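PDB 5G5Y: fructooligosaccharide ABC transporter substrate-binding protein FusA, which binds short- and long-chain fructooligosaccharides such as kestose, nystose and inulin, preferring tetrasaccharides and larger, and delivers them to the FusBC-MsmK import complex. Local coordinates for residues Q26-E29 and K30-V34; I122-L125 and G126-K129; F233-Q236 and L237-G241. One frame throughout, in Å; residues are numbered along the deposited sequence.

Contact 1 (Q26-E29 and K30-V34); sequences QRLE and KETGV. With ZN (zinc ion), chain F.
The last turn of helix 23-32, the helical arm of a beta-alpha-beta unit, is closed where Leu28 meets Thr32 and Glu29 meets Gly33 and Val34. Leu28 O receives Thr32 N at 2.8 Å in a nearly linear bond and a weak second bond from Glu31 N, whose stronger acceptor is Arg27 O. Gly33 N reaches Glu29 O at 2.9 Å, 31° out of the carbonyl plane, and Gly33 itself, at positive phi, is the first residue to leave the helix. Thr32 holds OG1 between its own backbone N and carbonyl carbon (chi1 65°), 3.1 Å from Leu28 O; there OG1 accepts Val34 N, forming an ST turn. Its methyl CG2 lies 3.8 Å from Leu28 CD1, the two side chains crossing at a slant, and Leu28 continues onto Trp325 and Gln329 of helix 319-329. Glu29 runs out extended, with CG anti to the backbone N (chi1 178°), so that CG passes 3.3 Å from Val34 O before the carboxylate takes a zinc ion through OE2 at 2.0 Å; His35 ND1 is the other protein ligand. Along the polar side of the helix, one water bridges Arg27 O and Glu31 OE2, while another donates to Gln26 O and weakly links it to Lys30 NZ. The guanidinium of Arg27 points elsewhere, to Tyr343, through a hydrogen bond to its carbonyl and a cation-pi contact. The ST turn ends the helix of this beta-alpha-beta unit and passes the chain directly into strand 34-41, with a zinc site at the junction.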
loop_
_atom_site.group_PDB
_atom_site.type_symbol
_atom_site.label_atom_id
_atom_site.label_comp_id
_atom_site.label_asym_id
_atom_site.label_seq_id
_atom_site.Cartn_x
_atom_site.Cartn_y
_atom_site.Cartn_z
ATOM N N GLN A 26 3.923 -22.825 -18.175
ATOM C CA GLN A 26 3.902 -23.762 -19.330
ATOM C C GLN A 26 4.077 -23.031 -20.640
ATOM O O GLN A 26 4.944 -23.390 -21.447
ATOM C CB GLN A 26 2.575 -24.534 -19.345
ATOM C CG GLN A 26 2.571 -25.586 -18.269
ATOM C CD GLN A 26 1.204 -26.156 -17.963
ATOM O OE1 GLN A 26 0.224 -25.883 -18.647
ATOM N NE2 GLN A 26 1.134 -26.938 -16.913
ATOM N N ARG A 27 3.310 -21.948 -20.813
ATOM C CA ARG A 27 3.465 -21.088 -21.979
ATOM C C ARG A 27 4.817 -20.393 -22.010
ATOM O O ARG A 27 5.444 -20.300 -23.066
ATOM C CB ARG A 27 2.358 -20.024 -22.049
ATOM C CG ARG A 27 0.977 -20.604 -22.257
ATOM C CD ARG A 27 0.020 -19.523 -22.695
ATOM N NE ARG A 27 -1.367 -19.994 -22.809
ATOM C CZ ARG A 27 -2.399 -19.573 -22.094
ATOM N NH1 ARG A 27 -2.274 -18.650 -21.125
ATOM N NH2 ARG A 27 -3.602 -20.088 -22.357
ATOM N N LEU A 28 5.252 -19.875 -20.858
ATOM C CA LEU A 28 6.542 -19.247 -20.777
ATOM C C LEU A 28 7.702 -20.140 -21.203
ATOM O O LEU A 28 8.599 -19.677 -21.906
ATOM C CB LEU A 28 6.817 -18.733 -19.385
ATOM C CG LEU A 28 8.047 -17.855 -19.248
ATOM C CD1 LEU A 28 7.772 -16.458 -19.889
ATOM C CD2 LEU A 28 8.375 -17.756 -17.777
ATOM N N GLU A 29 7.719 -21.396 -20.755
ATOM C CA GLU A 29 8.794 -22.298 -21.133
ATOM C C GLU A 29 8.808 -22.512 -22.639
ATOM O O GLU A 29 9.874 -22.594 -23.212
ATOM C CB GLU A 29 8.715 -23.642 -20.395
ATOM C CG GLU A 29 9.806 -24.607 -20.814
ATOM C CD GLU A 29 9.899 -25.838 -19.949
ATOM O OE1 GLU A 29 9.352 -25.857 -18.813
ATOM O OE2 GLU A 29 10.588 -26.786 -20.434
ATOM N N LYS A 30 7.646 -22.607 -23.270
ATOM C CA LYS A 30 7.604 -22.752 -24.724
ATOM C C LYS A 30 8.238 -21.557 -25.408
ATOM O O LYS A 30 8.924 -21.716 -26.410
ATOM C CB LYS A 30 6.180 -22.922 -25.244
ATOM C CG LYS A 30 5.624 -24.317 -25.104
ATOM C CD LYS A 30 4.131 -24.308 -25.398
ATOM C CE LYS A 30 3.561 -25.709 -25.589
ATOM N NZ LYS A 30 3.619 -26.483 -24.325
ATOM N N GLU A 31 8.004 -20.369 -24.855
ATOM C CA GLU A 31 8.479 -19.135 -25.457
ATOM C C GLU A 31 9.928 -18.880 -25.158
ATOM O O GLU A 31 10.624 -18.417 -26.029
ATOM C CB GLU A 31 7.652 -17.921 -25.012
ATOM C CG GLU A 31 6.287 -17.866 -25.672
ATOM C CD GLU A 31 5.391 -16.810 -25.059
ATOM O OE1 GLU A 31 5.908 -15.808 -24.503
ATOM O OE2 GLU A 31 4.157 -16.996 -25.099
ATOM N N THR A 32 10.383 -19.139 -23.935
ATOM C CA THR A 32 11.762 -18.835 -23.563
ATOM C C THR A 32 12.786 -19.947 -23.924
ATOM O O THR A 32 13.991 -19.675 -24.029
ATOM C CB THR A 32 11.901 -18.571 -22.053
ATOM O OG1 THR A 32 11.605 -19.774 -21.327
ATOM C CG2 THR A 32 10.971 -17.403 -21.625
ATOM N N GLY A 33 12.318 -21.187 -24.049
ATOM C CA GLY A 33 13.220 -22.333 -24.178
ATOM C C GLY A 33 13.977 -22.650 -22.907
ATOM O O GLY A 33 14.995 -23.308 -22.973
ATOM N N VAL A 34 13.474 -22.205 -21.738
ATOM C CA VAL A 34 14.148 -22.430 -20.495
ATOM C C VAL A 34 13.236 -23.200 -19.537
ATOM O O VAL A 34 12.108 -22.807 -19.274
ATOM C CB VAL A 34 14.609 -21.113 -19.815
ATOM C CG1 VAL A 34 15.381 -21.421 -18.539
ATOM C CG2 VAL A 34 15.485 -20.266 -20.752
HETATM ZN ZN ZN F . 10.533 -28.315 -19.128
HETATM O O HOH W 1 5.508 -26.028 -21.592
HETATM O O HOH W 2 3.627 -20.241 -25.365
#

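Contact 2 (I122-L125 and G126-K129). With ZN (zinc ion), chain J.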
loop_
_atom_site.group_PDB
_atom_site.type_symbol
_atom_site.label_atom_id
_atom_site.label_comp_id
_atom_site.label_asym_id
_atom_site.label_seq_id
_atom_site.Cartn_x
_atom_site.Cartn_y
_atom_site.Cartn_z
ATOM N N ILE A 122 6.345 -3.495 -9.798
ATOM C CA ILE A 122 5.745 -2.196 -10.015
ATOM C C ILE A 122 4.291 -2.412 -10.442
ATOM O O ILE A 122 4.023 -3.097 -11.447
ATOM C CB ILE A 122 6.488 -1.394 -11.112
ATOM C CG1 ILE A 122 7.955 -1.089 -10.713
ATOM C CG2 ILE A 122 5.755 -0.094 -11.386
ATOM C CD1 ILE A 122 8.872 -0.734 -11.878
ATOM N N GLU A 123 3.367 -1.819 -9.697
ATOM C CA GLU A 123 1.938 -1.849 -10.042
ATOM C C GLU A 123 1.355 -0.463 -9.891
ATOM O O GLU A 123 1.003 -0.035 -8.766
ATOM C CB GLU A 123 1.175 -2.836 -9.163
ATOM C CG GLU A 123 -0.286 -3.064 -9.518
ATOM C CD GLU A 123 -1.040 -3.844 -8.435
ATOM O OE1 GLU A 123 -1.441 -3.225 -7.417
ATOM O OE2 GLU A 123 -1.216 -5.082 -8.559
ATOM N N GLU A 124 1.213 0.247 -11.007
ATOM C CA GLU A 124 0.576 1.567 -10.984
ATOM C C GLU A 124 -0.930 1.412 -11.191
ATOM O O GLU A 124 -1.365 0.797 -12.170
ATOM C CB GLU A 124 1.169 2.450 -12.070
ATOM C CG GLU A 124 2.660 2.685 -11.847
ATOM C CD GLU A 124 3.217 3.712 -12.824
ATOM O OE1 GLU A 124 2.505 3.991 -13.819
ATOM O OE2 GLU A 124 4.345 4.215 -12.589
ATOM N N LEU A 125 -1.713 1.840 -10.192
ATOM C CA LEU A 125 -3.190 1.971 -10.338
ATOM C C LEU A 125 -3.476 3.431 -10.080
ATOM O O LEU A 125 -3.645 3.880 -8.926
ATOM C CB LEU A 125 -3.926 1.062 -9.368
ATOM C CG LEU A 125 -3.943 -0.411 -9.738
ATOM C CD1 LEU A 125 -4.285 -1.249 -8.524
ATOM C CD2 LEU A 125 -4.910 -0.656 -10.888
ATOM N N GLY A 126 -3.418 4.191 -11.167
ATOM C CA GLY A 126 -3.324 5.613 -11.099
ATOM C C GLY A 126 -1.918 6.124 -10.909
ATOM O O GLY A 126 -1.085 5.455 -10.309
ATOM N N ASP A 127 -1.672 7.345 -11.355
ATOM C CA ASP A 127 -0.347 8.016 -11.245
ATOM C C ASP A 127 -0.400 9.224 -10.335
ATOM O O ASP A 127 -1.388 9.912 -10.332
ATOM C CB ASP A 127 0.072 8.570 -12.631
ATOM C CG ASP A 127 1.060 7.702 -13.319
ATOM O OD1 ASP A 127 1.647 6.831 -12.645
ATOM O OD2 ASP A 127 1.269 7.898 -14.532
ATOM N N GLY A 128 0.719 9.538 -9.675
ATOM C CA GLY A 128 0.855 10.699 -8.811
ATOM C C GLY A 128 -0.300 10.807 -7.824
ATOM O O GLY A 128 -0.634 9.844 -7.151
ATOM N N LYS A 129 -0.943 11.968 -7.778
ATOM C CA LYS A 129 -2.019 12.217 -6.807
ATOM C C LYS A 129 -3.200 11.264 -6.999
ATOM O O LYS A 129 -3.914 10.948 -6.063
ATOM C CB LYS A 129 -2.497 13.667 -6.946
ATOM C CG LYS A 129 -1.492 14.714 -6.478
ATOM C CD LYS A 129 -1.986 16.117 -6.745
ATOM C CE LYS A 129 -0.925 17.146 -6.415
ATOM N NZ LYS A 129 -1.535 18.481 -6.556
HETATM ZN ZN ZN J . 2.713 5.896 -14.757
HETATM O O HOH W 3 -0.517 3.659 -8.161
HETATM O O HOH W 4 2.361 5.383 -16.997
#
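From Glu124 to Asp127 the chain leaves strand 121-123 in an extended, kinked path, with Gly126 at positive phi (84°), a conformation that glycine adopts readily. One water spans the kink, accepting from Leu125 N at 3.0 Å and donating to Gly126 O. On the other side of the chain from this water, the carboxylates of Glu124 and Asp127 converge on a zinc ion. Glu124 sets CG anti to its carbonyl carbon (chi1 -62°) and then runs straight, which carries OE1 to 2.1 Å from the zinc as a monodentate ligand. Asp127 grips the metal with both oxygens, OD1 and OD2 each at 2.5 Å, and a water at 2.3 Å from the zinc adds a further ligand. The two carboxylate planes stand 74° apart, and Glu124 OE1 comes within 3.2 Å of Asp127 OD1, an approach of like charges that the shared cation probably makes tolerable. Second-shell bonds hold the glutamate: Tyr105 OH is hydrogen-bonded to OE2, and the backbone N of Asp388 to OE1, the zinc ligand. Lys102, the third protein residue of the zinc site, forms a weak, long ion pair with OE2. Leu125 turns away from the metal and packs on Ile132, Tyr391 and Met397, close to the substrate-binding Trp340. The preceding Glu123 binds substrate, so this carboxylate-rich zinc site directly follows a strand of the fructooligosaccharide-binding region in a solute-binding protein.

Contact 3 (F233-Q236 and L237-G241); sequences FIRQ and LQEKG
Arg235 and Glu239 pair one turn apart near the C-terminal end of helix 225-239, an i to i+4 salt bridge just before a Schellman motif. Arg235 NE lies 2.9 Å from Glu239 OE2, but the bond is bent (N-H...O angle 135°), the oxygen being met on its anti side and standing off the guanidinium plane. The two flat groups are nearly perpendicular, at 89°, and Glu239 CG sits over one face of the guanidinium, toward its rim. A bend at chi2 (63°) turns the arginine along the helix toward its C-terminal end, where it meets the glutamate. Its NH1 in turn donates to Ile454 O of helix 429-455, which helps to fix the guanidinium's rotation, while a water donates to Glu239 OE1.

On the buried side, Leu237 fits between the side chains one turn back. Its CD1 touches Phe233 CE2 at 4.1 Å and Ile234 CD1 at 4.2 Å, both at an oblique approach. Around this cluster, Phe233 and Leu237 rest on Ile161 of helix 157-169, Leu237 and Ile234 reach Phe183 of strand 181-183, and Ile234 also meets Ile454.

The i to i+4 backbone bonds that carry these side chains run Leu237 N to Phe233 O, Gln238 N to Ile234 O, Glu239 N to Arg235 O at 2.8 Å, and Lys240 N to Gln236 O. The helix is then closed by Gly241, the C-prime residue with positive phi: Leu242 N turns back to Leu237 O, and Gly241 N donates to Gln238 O at 3.1 Å.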
loop_
_atom_site.group_PDB
_atom_site.type_symbol
_atom_site.label_atom_id
_atom_site.label_comp_id
_atom_site.label_asym_id
_atom_site.label_seq_id
_atom_site.Cartn_x
_atom_site.Cartn_y
_atom_site.Cartn_z
ATOM N N PHE A 233 -10.172 17.959 18.163
ATOM C CA PHE A 233 -11.465 17.686 17.499
ATOM C C PHE A 233 -11.996 16.288 17.847
ATOM O O PHE A 233 -13.159 16.134 18.241
ATOM C CB PHE A 233 -11.355 17.858 15.963
ATOM C CG PHE A 233 -12.608 17.482 15.233
ATOM C CD1 PHE A 233 -13.723 18.332 15.261
ATOM C CD2 PHE A 233 -12.685 16.304 14.509
ATOM C CE1 PHE A 233 -14.899 17.976 14.619
ATOM C CE2 PHE A 233 -13.876 15.956 13.838
ATOM C CZ PHE A 233 -14.964 16.798 13.883
ATOM N N ILE A 234 -11.139 15.265 17.758
ATOM C CA ILE A 234 -11.567 13.915 18.081
ATOM C C ILE A 234 -11.949 13.862 19.598
ATOM O O ILE A 234 -12.953 13.211 19.961
ATOM C CB ILE A 234 -10.506 12.861 17.720
ATOM C CG1 ILE A 234 -10.127 12.929 16.211
ATOM C CG2 ILE A 234 -11.013 11.451 18.061
ATOM C CD1 ILE A 234 -11.269 12.761 15.241
ATOM N N ARG A 235 -11.182 14.550 20.439
ATOM C CA ARG A 235 -11.562 14.707 21.879
ATOM C C ARG A 235 -12.986 15.294 22.084
ATOM O O ARG A 235 -13.737 14.828 22.936
ATOM C CB ARG A 235 -10.529 15.521 22.620
ATOM C CG ARG A 235 -10.912 15.897 24.043
ATOM C CD ARG A 235 -11.097 14.699 24.945
ATOM N NE ARG A 235 -11.547 15.117 26.283
ATOM C CZ ARG A 235 -11.854 14.289 27.283
ATOM N NH1 ARG A 235 -11.755 12.987 27.145
ATOM N NH2 ARG A 235 -12.285 14.784 28.442
ATOM N N GLN A 236 -13.325 16.315 21.325
ATOM C CA GLN A 236 -14.691 16.853 21.314
ATOM C C GLN A 236 -15.710 15.788 21.001
ATOM O O GLN A 236 -16.721 15.698 21.703
ATOM C CB GLN A 236 -14.860 17.979 20.308
ATOM C CG GLN A 236 -14.210 19.296 20.653
ATOM C CD GLN A 236 -14.445 20.308 19.521
ATOM O OE1 GLN A 236 -13.646 20.414 18.589
ATOM N NE2 GLN A 236 -15.569 21.004 19.576
ATOM N N LEU A 237 -15.448 14.955 19.986
ATOM C CA LEU A 237 -16.344 13.832 19.697
ATOM C C LEU A 237 -16.460 12.885 20.867
ATOM O O LEU A 237 -17.577 12.426 21.176
ATOM C CB LEU A 237 -15.920 13.014 18.464
ATOM C CG LEU A 237 -15.713 13.806 17.196
ATOM C CD1 LEU A 237 -15.347 12.866 16.031
ATOM C CD2 LEU A 237 -16.915 14.660 16.864
ATOM N N GLN A 238 -15.338 12.561 21.504
ATOM C CA GLN A 238 -15.357 11.674 22.646
ATOM C C GLN A 238 -16.207 12.275 23.785
ATOM O O GLN A 238 -16.998 11.557 24.414
ATOM C CB GLN A 238 -13.936 11.404 23.156
ATOM C CG GLN A 238 -13.838 10.534 24.414
ATOM C CD GLN A 238 -14.285 9.101 24.229
ATOM O OE1 GLN A 238 -14.402 8.583 23.106
ATOM N NE2 GLN A 238 -14.504 8.430 25.346
ATOM N N GLU A 239 -16.008 13.556 24.071
ATOM C CA GLU A 239 -16.707 14.218 25.203
ATOM C C GLU A 239 -18.214 14.245 24.962
ATOM O O GLU A 239 -18.990 14.154 25.912
ATOM C CB GLU A 239 -16.208 15.634 25.388
ATOM C CG GLU A 239 -14.811 15.740 25.976
ATOM C CD GLU A 239 -14.322 17.187 26.032
ATOM O OE1 GLU A 239 -15.080 18.093 25.686
ATOM O OE2 GLU A 239 -13.184 17.450 26.443
ATOM N N LYS A 240 -18.615 14.370 23.698
ATOM C CA LYS A 240 -20.035 14.324 23.326
ATOM C C LYS A 240 -20.659 12.938 23.234
ATOM O O LYS A 240 -21.791 12.824 22.814
ATOM C CB LYS A 240 -20.234 15.104 22.044
ATOM C CG LYS A 240 -19.930 16.580 22.237
ATOM C CD LYS A 240 -19.914 17.315 20.924
ATOM C CE LYS A 240 -19.236 18.670 21.030
ATOM N NZ LYS A 240 -20.166 19.683 21.590
ATOM N N GLY A 241 -19.927 11.888 23.604
ATOM C CA GLY A 241 -20.416 10.502 23.515
ATOM C C GLY A 241 -20.637 10.003 22.102
ATOM O O GLY A 241 -21.505 9.162 21.851
HETATM O O HOH W 5 -16.688 18.700 23.488
#

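In the fold
Contacts 1 and 3 each close a helix, yet by different means: an ST turn leading into a strand in 26-34, a Schellman ending in 233-241. They lie far out on opposite sides of the chain's centre, about 61 Å apart between centres, each with one buried apolar flank and a polar outer one. Contact 2 is a loop after a strand, its centre about 11 Å from that of the chain, and lies beside substrate-binding residues. Charge is handled differently in each: contact 1 offers one carboxylate to zinc, contact 2 gathers two round the metal, and contact 3 pairs its glutamate with arginine. None of the three touches another.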